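Putative branched chain amino acid ABC transporter, periplasmic amino acid-binding protein (Brucella ovis, PDB 4XFK) probably serves as the periplasmic solute receptor of an ABC transport system, binding branched-chain and other small amino acids for uptake. Local coordinates at residues 47-52 with 318-323; 121-124 with 130-133; 266-271 with 279-284. The protein carries 1 engineered substitution. All blocks are in the same frame, centred on the assembly; numbering follows the deposited sequence.

The chain runs through two alpha/beta lobes, each built on its own sheet, as expected of a periplasmic binding protein. Contacts 1 and 2 lie in or near the lobe of the five-stranded parallel sheet, their centres about 23 Å apart, and they meet where Thr-323 OG1 probably hydrogen-bonds Tyr-130 OH. Contact 3 runs from the end of strand 263-266 of the mixed sheet to helix 274-288, which meets helix 26-44 of the first lobe; its centre is about 30 Å from that of contact 1 and about 26 Å from that of contact 2. In sequence, contacts 2 and 3 come one after the other between the two segments of contact 1, which brings a late part of the chain back onto the first lobe.

Contact 1. Residues 47-52 with 318-323; sequences GFNGEK and GKINTT
A type I' beta turn from Phe-48 to Glu-51, in the connection between helix 26-44 and strand 54-59, meets residues 318-323 through Phe-48 and Asn-49. The side-chain amide of Asn-49 makes the polar link: its ND2 donates to Gly-318 O over 2.9 Å, with an N-H...O angle of 158°. The acceptor lies practically in the amide plane of Asn-49, whereas ND2 stands well above the carbonyl plane of Gly-318 and does not follow a lone pair. The same ND2 also bonds to Glu-10 O, so two backbone oxygens fix the rotation of the amide. Glu-10 in turn bonds the backbone of Gly-318 and, through OE1, the backbone N of Ile-320. Next to this polar link, the CG1 branch of Ile-320 runs past the amide, with CG1 3.8 Å from Asn-49 ND2, and brings CD1 to the edge of the Phe-48 ring, 4.1 Å from CD2. Phe-48 extends its ring in that direction because CG is anti to the backbone N (chi1 180°). Farther along, Asn-321 is the N-cap of helix 322-331, its OD1 receiving a weak bond from Thr-323 N and a further bond from Asp-324 N. Reciprocal backbone bonds between Phe-48 and Glu-51 close the turn, and Asn-49 and Gly-50 at its corners, both with positive phi, give the Asn-Gly pair characteristic of type I' turns.

Contact 2. Residues 121-124 with 130-133; sequences ELTG and YHFR
Thr-123 and Arg-133 have the closest CA atoms, 7.4 Å apart, where the 3-10 segment that includes 121-122 and the residues after it pass strand 131-133, the outermost strand of the five-stranded parallel sheet. Arg-133 NH1 donates to Thr-123 OG1 at 2.8 Å, along a bent path of 136° with the hydroxyl tilted from the guanidinium plane. The arginine side chain crosses those of Leu-122 and Thr-123 at about a right angle; its bend at chi3 (61°) brings the guanidinium to them. Leu-122 CB then covers one face of the guanidinium, 3.7 Å from NH2. His-131, two residues before Arg-133 on the strand, points to the same side. Its CE1 comes within 3.2 Å of Leu-122 O, an approach oblique to the ring; ND1 is equally near that oxygen, but its angle is too poor for a hydrogen bond. Thr-123 CG2 lies at the edge of the imidazole, near its plane, 3.9 Å from CE1. Beyond the two segments, Arg-133 NH2 bonds Ala-117 O and Ala-119 O, NE bonds Gln-349 OE1, and His-131 NE2 bonds Asn-114 ND2. The N-H groups of the buried guanidinium are thus met by a hydroxyl, two backbone carbonyls and a side-chain amide oxygen, neutral acceptors that would probably stabilise the cation, while the amide donor at NE2 would be consistent with a neutral imidazole protonated at ND1.

Contact 3. Residues 266-271 with 279-284; sequences TPFNPE and AFAEDY
Phe-268 and Phe-280 form a T-shaped (edge-to-face) pair, in which the edge of Phe-280 points at a face of Phe-268. The ring centroids are 5.4 Å apart and the planes stand at 83°. Phe-280 CD2 leads, 3.7 Å from Phe-268 CE1 and equally close to CZ, so the approach falls toward the rim of the receiving ring and not over its middle. Phe-268 reaches out to the helix with CG anti to the backbone N (chi1 174°). Ala-281 supplies the small surface beside the pair: its CB lies at the edge of the Phe-268 ring, 4.4 Å from CZ, and also packs on Pro-270, CB to CB at 4.0 Å. All of these touches are apolar. The loop behind them is held by its own side chains. Thr-266 OG1 accepts from Phe-268 N at 3.1 Å in an ST turn that fixes the backbone N of Phe-268, and Asn-269 OD1 accepts from Glu-271 N at 2.9 Å (161°) in an Asx turn spanning Pro-270. In the next shell, Gln-357 bonds both Thr-266 OG1 and Asn-269 ND2, tying the two turns to the mixed sheet, while Val-300 packs on Phe-280 and Pro-297 on Phe-268, both from helix 296-312. Farther out, Asp-283 OD2 is salt-bridged to Lys-41 NZ and bonded to Tyr-37 OH, both on helix 26-44. The whole is a strand-to-helix connection running from the mixed sheet toward the first lobe, consistent with an interlobe crossover of the two-lobed periplasmic binding protein fold.

Contact 1. Residues 47-52 with 318-323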
# COMPACT_ATOMS: atom_id res chain seq x y z
N GLY A 47 19.22 -16.27 -4.51
CA GLY A 47 19.50 -14.84 -4.53
C GLY A 47 19.53 -14.25 -5.92
O GLY A 47 18.64 -14.50 -6.73
N PHE A 48 20.55 -13.46 -6.21
CA PHE A 48 20.69 -12.82 -7.51
C PHE A 48 22.17 -12.72 -7.87
O PHE A 48 22.99 -12.40 -7.01
CB PHE A 48 20.06 -11.42 -7.55
CG PHE A 48 20.19 -10.74 -8.88
CD1 PHE A 48 19.58 -11.27 -10.01
CD2 PHE A 48 20.95 -9.58 -9.02
CE1 PHE A 48 19.72 -10.67 -11.24
CE2 PHE A 48 21.08 -8.97 -10.25
CZ PHE A 48 20.46 -9.52 -11.36
N ASN A 49 22.51 -12.99 -9.14
CA ASN A 49 23.86 -12.79 -9.65
C ASN A 49 24.87 -13.72 -8.99
O ASN A 49 26.06 -13.42 -8.93
CB ASN A 49 24.28 -11.31 -9.50
CG ASN A 49 25.41 -10.92 -10.45
OD1 ASN A 49 25.49 -11.41 -11.57
ND2 ASN A 49 26.28 -10.02 -9.99
N GLY A 50 24.39 -14.86 -8.50
CA GLY A 50 25.26 -15.87 -7.91
C GLY A 50 25.59 -15.66 -6.45
O GLY A 50 26.45 -16.35 -5.90
N GLU A 51 24.91 -14.71 -5.80
CA GLU A 51 25.10 -14.44 -4.38
C GLU A 51 23.76 -14.22 -3.72
O GLU A 51 22.80 -13.80 -4.37
CB GLU A 51 25.97 -13.20 -4.17
CG GLU A 51 27.36 -13.25 -4.80
CD GLU A 51 28.28 -14.28 -4.15
OE1 GLU A 51 28.04 -14.69 -3.00
OE2 GLU A 51 29.27 -14.68 -4.80
N LYS A 52 23.68 -14.47 -2.42
CA LYS A 52 22.49 -14.07 -1.68
C LYS A 52 22.26 -12.57 -1.83
O LYS A 52 23.21 -11.80 -1.94
CB LYS A 52 22.62 -14.42 -0.20
CG LYS A 52 22.80 -15.89 0.10
CD LYS A 52 21.64 -16.75 -0.37
CE LYS A 52 21.71 -18.12 0.30
NZ LYS A 52 20.70 -19.10 -0.22
N GLY A 318 29.17 -9.77 -14.55
CA GLY A 318 29.21 -9.84 -13.10
C GLY A 318 28.73 -8.59 -12.39
O GLY A 318 28.46 -8.63 -11.19
N LYS A 319 28.65 -7.48 -13.11
CA LYS A 319 28.22 -6.22 -12.51
C LYS A 319 26.70 -6.14 -12.46
O LYS A 319 26.00 -6.77 -13.25
CB LYS A 319 28.77 -5.02 -13.27
N ILE A 320 26.19 -5.36 -11.51
CA ILE A 320 24.76 -5.13 -11.41
C ILE A 320 24.39 -3.79 -12.02
O ILE A 320 24.97 -2.76 -11.67
CB ILE A 320 24.30 -5.22 -9.97
CG1 ILE A 320 24.48 -6.66 -9.49
CG2 ILE A 320 22.85 -4.76 -9.84
CD1 ILE A 320 24.00 -6.92 -8.12
N ASN A 321 23.43 -3.82 -12.93
CA ASN A 321 23.02 -2.63 -13.67
C ASN A 321 21.57 -2.33 -13.35
O ASN A 321 20.67 -3.04 -13.78
CB ASN A 321 23.22 -2.87 -15.17
CG ASN A 321 22.97 -1.64 -16.00
OD1 ASN A 321 21.95 -0.98 -15.86
ND2 ASN A 321 23.91 -1.32 -16.88
N THR A 322 21.35 -1.26 -12.59
CA THR A 322 20.00 -0.93 -12.16
C THR A 322 19.10 -0.47 -13.30
O THR A 322 17.89 -0.57 -13.20
CB THR A 322 20.00 0.11 -11.05
OG1 THR A 322 20.80 1.22 -11.47
CG2 THR A 322 20.59 -0.47 -9.76
N THR A 323 19.68 0.06 -14.38
CA THR A 323 18.86 0.42 -15.53
C THR A 323 18.31 -0.83 -16.19
O THR A 323 17.13 -0.88 -16.55
CB THR A 323 19.65 1.26 -16.55
OG1 THR A 323 20.16 2.42 -15.88
CG2 THR A 323 18.74 1.71 -17.70

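Contact 2. Residues 121-124 with 130-133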
# COMPACT_ATOMS: atom_id res chain seq x y z
N GLU A 121 1.09 11.81 -6.12
CA GLU A 121 2.23 12.47 -6.74
C GLU A 121 3.37 11.52 -7.11
O GLU A 121 4.14 11.80 -8.03
CB GLU A 121 2.77 13.59 -5.83
CG GLU A 121 3.37 13.10 -4.51
CD GLU A 121 4.00 14.22 -3.70
OE1 GLU A 121 3.96 15.38 -4.17
OE2 GLU A 121 4.54 13.94 -2.61
N LEU A 122 3.48 10.39 -6.40
CA LEU A 122 4.60 9.48 -6.63
C LEU A 122 4.61 8.88 -8.04
O LEU A 122 5.67 8.52 -8.56
CB LEU A 122 4.66 8.42 -5.53
CG LEU A 122 4.81 9.06 -4.14
CD1 LEU A 122 4.53 8.06 -3.05
CD2 LEU A 122 6.21 9.66 -3.96
N THR A 123 3.44 8.81 -8.67
CA THR A 123 3.37 8.40 -10.08
C THR A 123 2.79 9.53 -10.94
O THR A 123 2.38 9.30 -12.08
CB THR A 123 2.54 7.13 -10.27
OG1 THR A 123 1.26 7.29 -9.65
CG2 THR A 123 3.25 5.92 -9.67
N GLY A 124 2.75 10.74 -10.38
CA GLY A 124 2.27 11.92 -11.08
C GLY A 124 3.39 12.94 -11.19
O GLY A 124 4.38 12.71 -11.89
N TYR A 130 13.37 5.81 -12.02
CA TYR A 130 13.95 4.91 -11.02
C TYR A 130 13.08 4.71 -9.79
O TYR A 130 13.51 4.10 -8.81
CB TYR A 130 15.39 5.32 -10.68
CG TYR A 130 16.34 5.12 -11.85
CD1 TYR A 130 16.91 3.88 -12.10
CD2 TYR A 130 16.62 6.17 -12.72
CE1 TYR A 130 17.76 3.69 -13.19
CE2 TYR A 130 17.47 5.98 -13.81
CZ TYR A 130 18.03 4.75 -14.04
OH TYR A 130 18.87 4.57 -15.12
N HIS A 131 11.86 5.23 -9.84
CA HIS A 131 10.82 4.90 -8.87
C HIS A 131 9.81 3.95 -9.52
O HIS A 131 9.40 4.14 -10.67
CB HIS A 131 10.10 6.16 -8.37
CG HIS A 131 8.77 5.89 -7.71
ND1 HIS A 131 7.59 5.92 -8.41
CD2 HIS A 131 8.44 5.58 -6.43
CE1 HIS A 131 6.58 5.63 -7.60
NE2 HIS A 131 7.07 5.43 -6.39
N PHE A 132 9.41 2.93 -8.75
CA PHE A 132 8.34 2.03 -9.15
C PHE A 132 7.39 1.87 -7.98
O PHE A 132 7.85 1.59 -6.86
CB PHE A 132 8.90 0.65 -9.52
CG PHE A 132 9.67 0.62 -10.80
CD1 PHE A 132 11.00 0.99 -10.83
CD2 PHE A 132 9.06 0.21 -11.98
CE1 PHE A 132 11.72 0.95 -12.02
CE2 PHE A 132 9.77 0.15 -13.16
CZ PHE A 132 11.10 0.53 -13.18
N ARG A 133 6.10 2.00 -8.24
CA ARG A 133 5.09 1.77 -7.20
C ARG A 133 4.37 0.45 -7.43
O ARG A 133 3.81 0.21 -8.51
CB ARG A 133 4.08 2.92 -7.10
CG ARG A 133 2.88 2.54 -6.23
CD ARG A 133 2.23 3.71 -5.53
NE ARG A 133 1.70 4.71 -6.44
CZ ARG A 133 1.43 5.95 -6.05
NH1 ARG A 133 0.95 6.83 -6.92
NH2 ARG A 133 1.68 6.30 -4.80

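Contact 3. Residues 266-271 with 279-284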
# COMPACT_ATOMS: atom_id res chain seq x y z
N THR A 266 -8.70 -3.77 -1.14
CA THR A 266 -7.26 -4.07 -1.06
C THR A 266 -6.85 -5.00 -2.20
O THR A 266 -7.71 -5.54 -2.89
CB THR A 266 -6.88 -4.77 0.27
OG1 THR A 266 -7.17 -6.17 0.16
CG2 THR A 266 -7.57 -4.17 1.48
N PRO A 267 -5.53 -5.20 -2.40
CA PRO A 267 -5.11 -6.11 -3.47
C PRO A 267 -5.30 -7.60 -3.17
O PRO A 267 -4.88 -8.42 -3.99
CB PRO A 267 -3.61 -5.82 -3.61
CG PRO A 267 -3.39 -4.50 -2.95
CD PRO A 267 -4.40 -4.42 -1.86
N PHE A 268 -5.91 -7.97 -2.05
CA PHE A 268 -5.90 -9.37 -1.65
C PHE A 268 -6.99 -9.73 -0.64
O PHE A 268 -7.37 -8.93 0.22
CB PHE A 268 -4.53 -9.71 -1.05
CG PHE A 268 -4.45 -11.10 -0.46
CD1 PHE A 268 -4.33 -12.21 -1.29
CD2 PHE A 268 -4.50 -11.29 0.91
CE1 PHE A 268 -4.27 -13.49 -0.75
CE2 PHE A 268 -4.43 -12.58 1.45
CZ PHE A 268 -4.32 -13.67 0.61
N ASN A 269 -7.48 -10.96 -0.74
CA ASN A 269 -8.23 -11.56 0.35
C ASN A 269 -7.98 -13.06 0.25
O ASN A 269 -7.92 -13.60 -0.85
CB ASN A 269 -9.72 -11.22 0.22
CG ASN A 269 -10.56 -11.86 1.31
OD1 ASN A 269 -10.83 -13.06 1.26
ND2 ASN A 269 -10.99 -11.06 2.28
N PRO A 270 -7.80 -13.75 1.39
CA PRO A 270 -7.51 -15.19 1.34
C PRO A 270 -8.51 -16.02 0.52
O PRO A 270 -8.11 -17.04 -0.03
CB PRO A 270 -7.59 -15.61 2.81
CG PRO A 270 -7.23 -14.39 3.56
CD PRO A 270 -7.75 -13.22 2.76
N GLU A 271 -9.77 -15.60 0.46
CA GLU A 271 -10.82 -16.35 -0.24
C GLU A 271 -11.17 -15.78 -1.61
O GLU A 271 -12.15 -16.21 -2.22
CB GLU A 271 -12.13 -16.32 0.54
CG GLU A 271 -12.09 -16.75 1.97
CD GLU A 271 -13.45 -16.60 2.62
OE1 GLU A 271 -13.56 -15.86 3.61
OE2 GLU A 271 -14.42 -17.21 2.12
N ALA A 279 -3.68 -20.70 -0.30
CA ALA A 279 -2.38 -21.33 -0.09
C ALA A 279 -1.34 -20.28 0.30
O ALA A 279 -0.48 -20.53 1.15
CB ALA A 279 -1.94 -22.09 -1.34
N PHE A 280 -1.41 -19.11 -0.32
CA PHE A 280 -0.52 -18.02 0.06
C PHE A 280 -0.75 -17.58 1.50
O PHE A 280 0.20 -17.39 2.24
CB PHE A 280 -0.68 -16.83 -0.88
CG PHE A 280 -0.03 -15.59 -0.38
CD1 PHE A 280 1.34 -15.55 -0.15
CD2 PHE A 280 -0.78 -14.46 -0.11
CE1 PHE A 280 1.95 -14.40 0.34
CE2 PHE A 280 -0.18 -13.31 0.37
CZ PHE A 280 1.19 -13.28 0.60
N ALA A 281 -2.01 -17.42 1.90
CA ALA A 281 -2.33 -17.01 3.26
C ALA A 281 -1.72 -17.99 4.25
O ALA A 281 -1.11 -17.59 5.24
CB ALA A 281 -3.84 -16.92 3.47
N GLU A 282 -1.87 -19.28 3.99
CA GLU A 282 -1.34 -20.30 4.89
C GLU A 282 0.19 -20.31 4.93
O GLU A 282 0.79 -20.46 5.99
CB GLU A 282 -1.88 -21.68 4.51
CG GLU A 282 -3.38 -21.85 4.77
CD GLU A 282 -3.73 -21.85 6.25
OE1 GLU A 282 -2.89 -22.29 7.04
OE2 GLU A 282 -4.84 -21.39 6.62
N ASP A 283 0.83 -20.16 3.77
CA ASP A 283 2.29 -20.16 3.75
C ASP A 283 2.85 -18.93 4.45
O ASP A 283 3.82 -19.02 5.21
CB ASP A 283 2.83 -20.24 2.32
CG ASP A 283 4.33 -20.42 2.29
OD1 ASP A 283 4.79 -21.53 2.63
OD2 ASP A 283 5.05 -19.45 1.96
N TYR A 284 2.23 -17.78 4.22
CA TYR A 284 2.67 -16.55 4.86
C TYR A 284 2.53 -16.65 6.38
O TYR A 284 3.41 -16.21 7.11
CB TYR A 284 1.86 -15.37 4.32
CG TYR A 284 2.44 -14.02 4.67
CD1 TYR A 284 3.43 -13.45 3.88
CD2 TYR A 284 2.01 -13.33 5.80
CE1 TYR A 284 3.98 -12.22 4.20
CE2 TYR A 284 2.55 -12.10 6.12
CZ TYR A 284 3.54 -11.55 5.31
OH TYR A 284 4.10 -10.32 5.60